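Local coordinates for endoglucanase (PDB 2E4T), which hydrolyses internal beta-1,4-glucosidic bonds of cellulose and probably of xyloglucan, this chain being the family 44 glycoside hydrolase part of a longer multidomain cellulase, at residues 51-56 with 159-164; 110-115 with 195-200; 134-139 with 153-158. All coordinates share one frame; numbering follows the deposited sequence. Where two conformers were deposited one is given.

Contact 1 (51-56 with 159-164). With CA (calcium ion), chain C.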
loop_
_atom_site.group_PDB
_atom_site.type_symbol
_atom_site.label_atom_id
_atom_site.label_comp_id
_atom_site.label_asym_id
_atom_site.label_seq_id
_atom_site.Cartn_x
_atom_site.Cartn_y
_atom_site.Cartn_z
ATOM N N TYR A 51 12.037 16.305 -1.626
ATOM C CA TYR A 51 13.121 15.915 -0.738
ATOM C C TYR A 51 14.456 15.880 -1.486
ATOM O O TYR A 51 14.570 15.250 -2.538
ATOM C CB TYR A 51 12.819 14.507 -0.170
ATOM C CG TYR A 51 13.994 13.910 0.595
ATOM C CD1 TYR A 51 14.381 14.421 1.841
ATOM C CD2 TYR A 51 14.741 12.874 0.036
ATOM C CE1 TYR A 51 15.457 13.890 2.520
ATOM C CE2 TYR A 51 15.843 12.345 0.711
ATOM C CZ TYR A 51 16.216 12.872 1.935
ATOM O OH TYR A 51 17.333 12.347 2.558
ATOM N N ASN A 52 15.466 16.553 -0.902
ATOM C CA ASN A 52 16.802 16.621 -1.473
ATOM C C ASN A 52 17.723 15.727 -0.656
ATOM O O ASN A 52 18.060 16.052 0.480
ATOM C CB ASN A 52 17.278 18.069 -1.427
ATOM C CG ASN A 52 18.638 18.269 -2.042
ATOM O OD1 ASN A 52 19.418 17.323 -2.192
ATOM N ND2 ASN A 52 18.927 19.527 -2.407
ATOM N N TRP A 53 18.167 14.588 -1.231
ATOM C CA TRP A 53 18.965 13.659 -0.453
ATOM C C TRP A 53 20.324 14.264 -0.030
ATOM O O TRP A 53 20.958 13.769 0.907
ATOM C CB TRP A 53 19.207 12.355 -1.244
ATOM C CG TRP A 53 20.239 12.455 -2.323
ATOM C CD1 TRP A 53 20.094 12.977 -3.573
ATOM C CD2 TRP A 53 21.595 11.958 -2.244
ATOM N NE1 TRP A 53 21.276 12.851 -4.293
ATOM C CE2 TRP A 53 22.191 12.231 -3.496
ATOM C CE3 TRP A 53 22.331 11.288 -1.261
ATOM C CZ2 TRP A 53 23.507 11.819 -3.789
ATOM C CZ3 TRP A 53 23.625 10.889 -1.547
ATOM C CH2 TRP A 53 24.192 11.150 -2.799
ATOM N N GLU A 54 20.782 15.296 -0.751
ATOM C CA GLU A 54 22.112 15.824 -0.432
ATOM C C GLU A 54 22.149 16.542 0.898
ATOM O O GLU A 54 23.179 16.543 1.567
ATOM C CB GLU A 54 22.589 16.776 -1.532
ATOM C CG GLU A 54 22.645 16.135 -2.912
ATOM C CD GLU A 54 23.244 17.070 -3.971
ATOM O OE1 GLU A 54 23.336 18.318 -3.716
ATOM O OE2 GLU A 54 23.621 16.584 -5.069
ATOM N N ASN A 55 21.028 17.202 1.254
ATOM C CA ASN A 55 20.979 18.052 2.476
ATOM C C ASN A 55 19.774 17.791 3.338
ATOM O O ASN A 55 19.658 18.404 4.408
ATOM C CB ASN A 55 21.121 19.515 2.093
ATOM C CG ASN A 55 20.040 19.937 1.159
ATOM O OD1 ASN A 55 18.935 19.370 1.128
ATOM N ND2 ASN A 55 20.336 20.966 0.361
ATOM N N ASN A 56 18.865 16.885 2.936
ATOM C CA ASN A 56 17.690 16.469 3.716
ATOM C C ASN A 56 16.564 17.502 3.803
ATOM O O ASN A 56 15.580 17.217 4.507
ATOM C CB ASN A 56 18.058 15.939 5.096
ATOM C CG ASN A 56 19.009 14.785 4.983
ATOM O OD1 ASN A 56 18.638 13.694 4.497
ATOM N ND2 ASN A 56 20.245 14.996 5.397
ATOM N N ASP A 159 20.501 8.709 -9.640
ATOM C CA ASP A 159 21.325 7.513 -9.624
ATOM C C ASP A 159 22.426 7.612 -8.538
ATOM O O ASP A 159 22.779 6.596 -7.947
ATOM C CB ASP A 159 21.848 7.136 -11.016
ATOM C CG ASP A 159 22.717 8.172 -11.700
ATOM O OD1 ASP A 159 22.915 9.305 -11.235
ATOM O OD2 ASP A 159 23.209 7.760 -12.826
ATOM N N GLU A 160 22.949 8.820 -8.289
ATOM C CA GLU A 160 23.946 8.997 -7.264
ATOM C C GLU A 160 23.351 8.719 -5.864
ATOM O O GLU A 160 24.008 8.128 -4.997
ATOM C CB GLU A 160 24.551 10.394 -7.355
ATOM C CG GLU A 160 25.775 10.551 -6.462
ATOM C CD GLU A 160 26.495 11.869 -6.734
ATOM O OE1 GLU A 160 25.826 12.953 -6.682
ATOM O OE2 GLU A 160 27.728 11.826 -7.008
ATOM N N PHE A 161 22.086 9.133 -5.659
ATOM C CA PHE A 161 21.366 8.842 -4.413
ATOM C C PHE A 161 21.251 7.308 -4.246
ATOM O O PHE A 161 21.577 6.748 -3.176
ATOM C CB PHE A 161 20.011 9.530 -4.521
ATOM C CG PHE A 161 19.015 9.387 -3.381
ATOM C CD1 PHE A 161 19.334 8.916 -2.112
ATOM C CD2 PHE A 161 17.708 9.811 -3.648
ATOM C CE1 PHE A 161 18.350 8.829 -1.142
ATOM C CE2 PHE A 161 16.725 9.738 -2.663
ATOM C CZ PHE A 161 17.050 9.253 -1.417
ATOM N N VAL A 162 20.752 6.621 -5.275
ATOM C CA VAL A 162 20.643 5.156 -5.202
ATOM C C VAL A 162 22.008 4.531 -4.936
ATOM O O VAL A 162 22.154 3.599 -4.135
ATOM C CB VAL A 162 19.946 4.592 -6.448
ATOM C CG1 VAL A 162 19.955 3.069 -6.423
ATOM C CG2 VAL A 162 18.519 5.114 -6.513
ATOM N N ASN A 163 23.055 5.032 -5.615
ATOM C CA ASN A 163 24.397 4.475 -5.392
ATOM C C ASN A 163 24.805 4.619 -3.901
ATOM O O ASN A 163 25.428 3.705 -3.332
ATOM C CB ASN A 163 25.402 5.211 -6.296
ATOM C CG ASN A 163 26.796 4.686 -6.074
ATOM O OD1 ASN A 163 27.115 3.555 -6.506
ATOM N ND2 ASN A 163 27.629 5.445 -5.351
ATOM N N TYR A 164 24.486 5.755 -3.275
ATOM C CA TYR A 164 24.819 5.942 -1.867
ATOM C C TYR A 164 24.141 4.866 -1.005
ATOM O O TYR A 164 24.761 4.276 -0.083
ATOM C CB TYR A 164 24.406 7.358 -1.446
ATOM C CG TYR A 164 24.755 7.692 -0.023
ATOM C CD1 TYR A 164 25.922 8.408 0.233
ATOM C CD2 TYR A 164 23.928 7.359 1.060
ATOM C CE1 TYR A 164 26.301 8.745 1.532
ATOM C CE2 TYR A 164 24.324 7.707 2.357
ATOM C CZ TYR A 164 25.525 8.383 2.589
ATOM O OH TYR A 164 25.845 8.688 3.907
HETATM CA CA CA C . 24.318 18.736 -6.001
HETATM O O HOH W 1 23.279 14.148 -6.260
HETATM O O HOH W 2 25.714 17.360 -7.349
HETATM O O HOH W 3 23.249 20.787 -5.400
#
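W53 and F161 meet in a reciprocal arrangement: each lays its CB over the face of the other's ring. W53 CB is 3.5 Å from the centroid of the F161 ring and F161 CB 3.4 Å from that of the five-membered ring of W53, both within 7° of the ring normal. The ring planes are inclined by only 5°, yet the side chains run past each other in opposite directions, so these CH-pi contacts replace the overlap of a true stack. The indole is placed by a chi1 of 76°, with CG between the backbone N and the carbonyl carbon, which lays it across helix 158-169, over F161 CA. Its far end is held there by Y164, whose CB lies 3.6 Å from W53 CZ3, and by the aliphatic part of E160, with CG at the indole edge 3.7 Å from W53 CZ2. At the other end of F161, CZ meets the edge of the Y51 ring, 3.9 Å from CE2.

Direct hydrogen bonds between the segments are absent; a water bridges them instead. It donates to E54 OE2 (2.7 Å) and E160 OE1 (2.8 Å) and accepts a weak bond from W53 NE1. By donating to both, the water probably eases the repulsion between the two carboxylates. E160 OE2 is paired with K141, while E54 chelates calcium through both oxygens, each at 2.5 Å. An Asx turn, N52 OD1 to the backbone N of E54, shapes the metal-binding loop. Together with D150, D153 and Y155, E54 completes the protein part of a calcium site, and the aromatic cluster beneath it joins the loop after strand 40-43 to an outer helix of the TIM barrel.

Contact 2 (110-115 with 195-200)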
loop_
_atom_site.group_PDB
_atom_site.type_symbol
_atom_site.label_atom_id
_atom_site.label_comp_id
_atom_site.label_asym_id
_atom_site.label_seq_id
_atom_site.Cartn_x
_atom_site.Cartn_y
_atom_site.Cartn_z
ATOM N N GLN A 110 12.704 11.257 -6.668
ATOM C CA GLN A 110 12.132 12.547 -7.008
ATOM C C GLN A 110 12.114 12.743 -8.535
ATOM O O GLN A 110 13.161 12.718 -9.194
ATOM C CB GLN A 110 13.000 13.633 -6.337
ATOM C CG GLN A 110 12.859 13.624 -4.816
ATOM C CD GLN A 110 13.365 12.363 -4.127
ATOM O OE1 GLN A 110 14.511 11.922 -4.361
ATOM N NE2 GLN A 110 12.519 11.779 -3.262
ATOM N N ALA A 111 10.901 12.941 -9.071
ATOM C CA ALA A 111 10.710 13.042 -10.492
ATOM C C ALA A 111 9.978 14.304 -10.945
ATOM O O ALA A 111 9.949 14.603 -12.137
ATOM C CB ALA A 111 10.014 11.806 -11.088
ATOM N N ALA A 112 9.349 15.048 -10.032
ATOM C CA ALA A 112 8.570 16.221 -10.427
ATOM C C ALA A 112 9.478 17.285 -11.081
ATOM O O ALA A 112 8.981 18.075 -11.891
ATOM C CB ALA A 112 7.819 16.804 -9.252
ATOM N N GLY A 113 10.740 17.315 -10.724
ATOM C CA GLY A 113 11.753 18.018 -11.500
ATOM C C GLY A 113 12.777 18.775 -10.691
ATOM O O GLY A 113 13.875 19.044 -11.198
ATOM N N TYR A 114 12.427 19.125 -9.448
ATOM C CA TYR A 114 13.288 19.946 -8.592
ATOM C C TYR A 114 13.098 19.488 -7.138
ATOM O O TYR A 114 12.028 18.931 -6.782
ATOM C CB TYR A 114 12.887 21.430 -8.683
ATOM C CG TYR A 114 13.118 22.006 -10.060
ATOM C CD1 TYR A 114 14.325 22.653 -10.369
ATOM C CD2 TYR A 114 12.165 21.900 -11.070
ATOM C CE1 TYR A 114 14.558 23.147 -11.645
ATOM C CE2 TYR A 114 12.395 22.366 -12.363
ATOM C CZ TYR A 114 13.615 22.996 -12.621
ATOM O OH TYR A 114 13.836 23.475 -13.907
ATOM N N VAL A 115 14.090 19.799 -6.325
ATOM C CA VAL A 115 14.046 19.485 -4.895
ATOM C C VAL A 115 14.550 20.719 -4.111
ATOM O O VAL A 115 15.287 21.585 -4.653
ATOM C CB VAL A 115 14.908 18.232 -4.527
ATOM C CG1 VAL A 115 14.270 17.003 -5.182
ATOM C CG2 VAL A 115 16.349 18.403 -4.936
ATOM N N PRO A 195 2.824 23.171 -6.754
ATOM C CA PRO A 195 2.847 24.093 -7.898
ATOM C C PRO A 195 4.157 24.895 -8.024
ATOM O O PRO A 195 4.433 25.411 -9.106
ATOM C CB PRO A 195 1.643 25.024 -7.606
ATOM C CG PRO A 195 1.555 25.019 -6.089
ATOM C CD PRO A 195 1.804 23.544 -5.736
ATOM N N ARG A 196 4.895 25.062 -6.924
ATOM C CA ARG A 196 6.157 25.808 -6.981
ATOM C C ARG A 196 7.286 24.962 -7.565
ATOM O O ARG A 196 8.348 25.530 -7.910
ATOM C CB ARG A 196 6.574 26.345 -5.601
ATOM C CG ARG A 196 5.594 27.046 -4.743
ATOM C CD ARG A 196 5.286 28.530 -5.015
ATOM N NE ARG A 196 4.115 29.110 -4.575
ATOM C CZ ARG A 196 2.990 29.197 -5.227
ATOM N NH1 ARG A 196 2.634 28.671 -6.411
ATOM N NH2 ARG A 196 2.090 29.799 -4.506
ATOM N N ILE A 197 7.078 23.641 -7.662
ATOM C CA ILE A 197 8.003 22.744 -8.373
ATOM C C ILE A 197 7.546 22.492 -9.793
ATOM O O ILE A 197 8.356 22.517 -10.738
ATOM C CB ILE A 197 8.109 21.389 -7.599
ATOM C CG1 ILE A 197 8.712 21.600 -6.229
ATOM C CG2 ILE A 197 8.943 20.381 -8.460
ATOM C CD1 ILE A 197 8.809 20.348 -5.371
ATOM N N HIS A 198 6.234 22.237 -9.970
ATOM C CA HIS A 198 5.705 21.720 -11.229
ATOM C C HIS A 198 4.360 22.376 -11.483
ATOM O O HIS A 198 3.294 21.752 -11.331
ATOM C CB HIS A 198 5.560 20.202 -11.126
ATOM C CG HIS A 198 5.300 19.518 -12.423
ATOM N ND1 HIS A 198 4.138 19.637 -13.155
ATOM C CD2 HIS A 198 6.091 18.670 -13.110
ATOM C CE1 HIS A 198 4.235 18.905 -14.270
ATOM N NE2 HIS A 198 5.421 18.301 -14.241
ATOM N N PRO A 199 4.354 23.655 -11.880
ATOM C CA PRO A 199 3.111 24.391 -12.021
ATOM C C PRO A 199 2.163 23.859 -13.084
ATOM O O PRO A 199 0.941 24.091 -12.987
ATOM C CB PRO A 199 3.565 25.826 -12.368
ATOM C CG PRO A 199 4.972 25.642 -12.977
ATOM C CD PRO A 199 5.541 24.535 -12.106
ATOM N N ASP A 200 2.688 23.245 -14.140
ATOM C CA ASP A 200 1.832 22.818 -15.233
ATOM C C ASP A 200 1.195 21.451 -14.903
ATOM O O ASP A 200 1.840 20.589 -14.277
ATOM C CB ASP A 200 2.638 22.740 -16.530
ATOM C CG ASP A 200 3.193 24.106 -16.947
ATOM O OD1 ASP A 200 2.549 25.145 -16.623
ATOM O OD2 ASP A 200 4.256 24.112 -17.631
HETATM O O HOH W 4 9.290 20.714 -12.730
#
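With CG1 of I197 opposite the carbonyl carbon (chi1 -64°), its CG2 branch turns to A112 and Y114 while the chain extends CD1 along Y114. CG2 is 3.8 Å from A112 CB and 4.1 Å from Y114 CB; CD1 lies 3.8 Å from Y114 O. For H198 the first torsion, -168°, turns the imidazole edge-on to the A112 carbonyl, CD2 coming within 3.2 Å of A112 O in the ring plane.

The same carbonyl oxygen takes a second, polar partner: a water donates to A112 O and to I197 O, at 2.8 Å each, and is the hydrogen-bonded link between the segments. G113 turns the chain with a phi of 140°, a conformation readily taken by glycine. NE2 of H198 bonds to E206 and holds the ring's rotation; ND1 adds a weak, bent bond to D200 O.

The loop between helices 190-193 and 204-221 is thereby packed against the start of strand 114-116. That strand pairs with 134-138, whose W134 touches I197, while E206 and K210, which bonds to A111 O, bring in helix 204-221.

Contact 3 (134-139 with 153-158). With CA (calcium ion), chain C; GOL (glycerol), chain H.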
loop_
_atom_site.group_PDB
_atom_site.type_symbol
_atom_site.label_atom_id
_atom_site.label_comp_id
_atom_site.label_asym_id
_atom_site.label_seq_id
_atom_site.Cartn_x
_atom_site.Cartn_y
_atom_site.Cartn_z
ATOM N N TRP A 134 15.646 26.117 -5.414
ATOM C CA TRP A 134 15.515 24.738 -5.888
ATOM C C TRP A 134 16.786 24.262 -6.535
ATOM O O TRP A 134 17.534 25.056 -7.163
ATOM C CB TRP A 134 14.376 24.686 -6.949
ATOM C CG TRP A 134 13.056 25.134 -6.453
ATOM C CD1 TRP A 134 12.433 26.308 -6.744
ATOM C CD2 TRP A 134 12.170 24.430 -5.559
ATOM N NE1 TRP A 134 11.220 26.401 -6.119
ATOM C CE2 TRP A 134 11.028 25.252 -5.367
ATOM C CE3 TRP A 134 12.267 23.215 -4.863
ATOM C CZ2 TRP A 134 9.979 24.847 -4.553
ATOM C CZ3 TRP A 134 11.235 22.835 -4.035
ATOM C CH2 TRP A 134 10.100 23.650 -3.892
ATOM N N LYS A 135 16.976 22.948 -6.501
ATOM C CA LYS A 135 17.980 22.280 -7.326
ATOM C C LYS A 135 17.264 21.411 -8.359
ATOM O O LYS A 135 16.243 20.762 -8.036
ATOM C CB LYS A 135 18.881 21.388 -6.474
ATOM C CG LYS A 135 19.645 22.120 -5.388
ATOM C CD LYS A 135 20.570 23.192 -5.902
ATOM C CE LYS A 135 21.344 23.874 -4.777
ATOM N NZ LYS A 135 22.243 24.950 -5.345
ATOM N N GLU A 136 17.752 21.421 -9.595
ATOM C CA GLU A 136 17.189 20.612 -10.642
ATOM C C GLU A 136 17.591 19.145 -10.473
ATOM O O GLU A 136 18.779 18.864 -10.273
ATOM C CB GLU A 136 17.690 21.140 -12.015
ATOM C CG GLU A 136 17.078 20.374 -13.198
ATOM C CD GLU A 136 17.669 20.742 -14.524
ATOM O OE1 GLU A 136 17.950 21.945 -14.754
ATOM O OE2 GLU A 136 17.867 19.812 -15.371
ATOM N N VAL A 137 16.617 18.244 -10.567
ATOM C CA VAL A 137 16.921 16.831 -10.523
ATOM C C VAL A 137 17.276 16.317 -11.897
ATOM O O VAL A 137 16.565 16.586 -12.881
ATOM C CB VAL A 137 15.692 16.041 -10.005
ATOM C CG1 VAL A 137 15.954 14.555 -10.116
ATOM C CG2 VAL A 137 15.438 16.456 -8.534
ATOM N N LYS A 138 18.391 15.584 -11.970
ATOM C CA LYS A 138 18.729 14.800 -13.154
ATOM C C LYS A 138 18.760 13.348 -12.733
ATOM O O LYS A 138 19.269 13.014 -11.634
ATOM C CB LYS A 138 20.068 15.244 -13.759
ATOM C CG LYS A 138 19.947 16.592 -14.445
ATOM C CD LYS A 138 21.209 16.951 -15.175
ATOM C CE LYS A 138 21.015 18.050 -16.235
ATOM N NZ LYS A 138 20.556 19.346 -15.554
ATOM N N PHE A 139 18.270 12.456 -13.591
ATOM C CA PHE A 139 18.229 11.067 -13.187
ATOM C C PHE A 139 19.595 10.384 -13.262
ATOM O O PHE A 139 19.893 9.537 -12.415
ATOM C CB PHE A 139 17.175 10.318 -13.997
ATOM C CG PHE A 139 15.793 10.923 -13.820
ATOM C CD1 PHE A 139 15.336 11.381 -12.588
ATOM C CD2 PHE A 139 14.925 10.971 -14.907
ATOM C CE1 PHE A 139 14.026 11.892 -12.445
ATOM C CE2 PHE A 139 13.647 11.479 -14.756
ATOM C CZ PHE A 139 13.227 11.947 -13.546
ATOM N N ASP A 153 26.499 22.883 -6.319
ATOM C CA ASP A 153 26.138 22.963 -7.690
ATOM C C ASP A 153 24.625 23.039 -7.803
ATOM O O ASP A 153 23.892 23.135 -6.794
ATOM C CB ASP A 153 26.788 21.847 -8.498
ATOM C CG ASP A 153 26.251 20.473 -8.195
ATOM O OD1 ASP A 153 25.264 20.396 -7.454
ATOM O OD2 ASP A 153 26.862 19.477 -8.683
ATOM N N ASP A 154 24.152 23.046 -9.035
ATOM C CA ASP A 154 22.741 23.319 -9.334
ATOM C C ASP A 154 21.854 22.072 -9.453
ATOM O O ASP A 154 20.650 22.205 -9.702
ATOM C CB ASP A 154 22.614 24.124 -10.649
ATOM C CG ASP A 154 23.246 25.496 -10.567
ATOM O OD1 ASP A 154 23.431 25.983 -9.430
ATOM O OD2 ASP A 154 23.485 26.079 -11.652
ATOM N N TYR A 155 22.433 20.875 -9.219
ATOM C CA TYR A 155 21.789 19.633 -9.605
ATOM C C TYR A 155 21.821 18.629 -8.484
ATOM O O TYR A 155 22.731 18.604 -7.692
ATOM C CB TYR A 155 22.509 18.980 -10.815
ATOM C CG TYR A 155 22.497 19.925 -11.985
ATOM C CD1 TYR A 155 21.325 20.124 -12.697
ATOM C CD2 TYR A 155 23.624 20.661 -12.351
ATOM C CE1 TYR A 155 21.232 21.076 -13.678
ATOM C CE2 TYR A 155 23.557 21.606 -13.391
ATOM C CZ TYR A 155 22.362 21.808 -14.024
ATOM O OH TYR A 155 22.361 22.745 -15.016
ATOM N N VAL A 156 20.790 17.750 -8.488
ATOM C CA VAL A 156 20.754 16.592 -7.585
ATOM C C VAL A 156 20.485 15.367 -8.465
ATOM O O VAL A 156 19.603 15.416 -9.326
ATOM C CB VAL A 156 19.649 16.795 -6.535
ATOM C CG1 VAL A 156 19.455 15.602 -5.694
ATOM C CG2 VAL A 156 19.995 18.029 -5.629
ATOM N N TYR A 157 21.259 14.301 -8.257
ATOM C CA TYR A 157 21.239 13.176 -9.178
ATOM C C TYR A 157 20.599 11.935 -8.505
ATOM O O TYR A 157 21.053 11.494 -7.439
ATOM C CB TYR A 157 22.669 12.818 -9.618
ATOM C CG TYR A 157 23.309 13.983 -10.335
ATOM C CD1 TYR A 157 22.963 14.277 -11.635
ATOM C CD2 TYR A 157 24.254 14.803 -9.704
ATOM C CE1 TYR A 157 23.541 15.343 -12.313
ATOM C CE2 TYR A 157 24.816 15.897 -10.372
ATOM C CZ TYR A 157 24.456 16.136 -11.701
ATOM O OH TYR A 157 24.986 17.202 -12.398
ATOM N N MET A 158 19.576 11.392 -9.153
ATOM C CA MET A 158 18.910 10.223 -8.561
ATOM C C MET A 158 19.769 8.970 -8.559
ATOM O O MET A 158 19.735 8.214 -7.574
ATOM C CB MET A 158 17.544 9.946 -9.210
ATOM C CG MET A 158 16.506 11.020 -8.926
ATOM S SD MET A 158 16.160 11.229 -7.164
ATOM C CE MET A 158 17.135 12.676 -6.779
HETATM CA CA CA C . 24.318 18.736 -6.001
HETATM C C1 GOL H . 19.751 25.510 -18.583
HETATM O O1 GOL H . 20.908 26.156 -19.028
HETATM C C2 GOL H . 20.280 24.390 -17.709
HETATM O O2 GOL H . 20.972 24.919 -16.586
HETATM C C3 GOL H . 19.174 23.418 -17.388
HETATM O O3 GOL H . 19.781 22.507 -16.546
HETATM O O HOH W 2 25.714 17.360 -7.349
HETATM O O HOH W 3 23.249 20.787 -5.400
#
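E136, V137 and K138 pair in parallel with Y155, V156 and Y157, and regular backbone bonds make this the tight part of the contact. V156 N reaches E136 O and K138 N reaches V156 O, each at 2.9 Å; E136 N to D154 O and M158 N to K138 O extend the pattern. On the V137 and V156 face, V156 CG2 lies 3.6 Å from K135 CB, and the V137 and M158 side chains cross at about a right angle, V137 CG1 3.8 Å from M158 CG.

The face of E136, K138, Y155 and Y157 is looser. E136 and Y155 run side by side with carboxylate and ring planes 85° apart, and a glycerol, probably from crystallisation, links them: its O3 donates to E136 OE1 (2.6 Å) and accepts from Y155 OH (3.0 Å). The two deposited conformers of K138 leave its amine doubtful.

K135 bends at chi2 (-60°) and extends beyond, bringing NZ back to D153 O, 2.8 Å away and above the carbonyl plane. D153 OD1 and Y155 O bind calcium. Strand 155-157 gives the metal a carbonyl, consistent with calcium helping to fix the start of this edge strand.

Overall arrangement
Contacts 1 and 2 are buried, whereas contact 3 lies largely at the surface; all three are on the same side of the chain's centre. Contact 3 is nested in the sequence inside the loops closed by the other two. It shares the calcium with contact 1, their centres about 10 Å apart, and strand 155-157 leads directly into the helix of contact 1. With contact 2 it shares the three-stranded sheet, through probable hydrogen bonds V115 O to K135 N and G113 O to V137 N. The chemistry differs accordingly: interlocked aromatics in contact 1, aliphatic packing with one bridging water in contact 2, and backbone pairing beside partly exposed polar groups in contact 3.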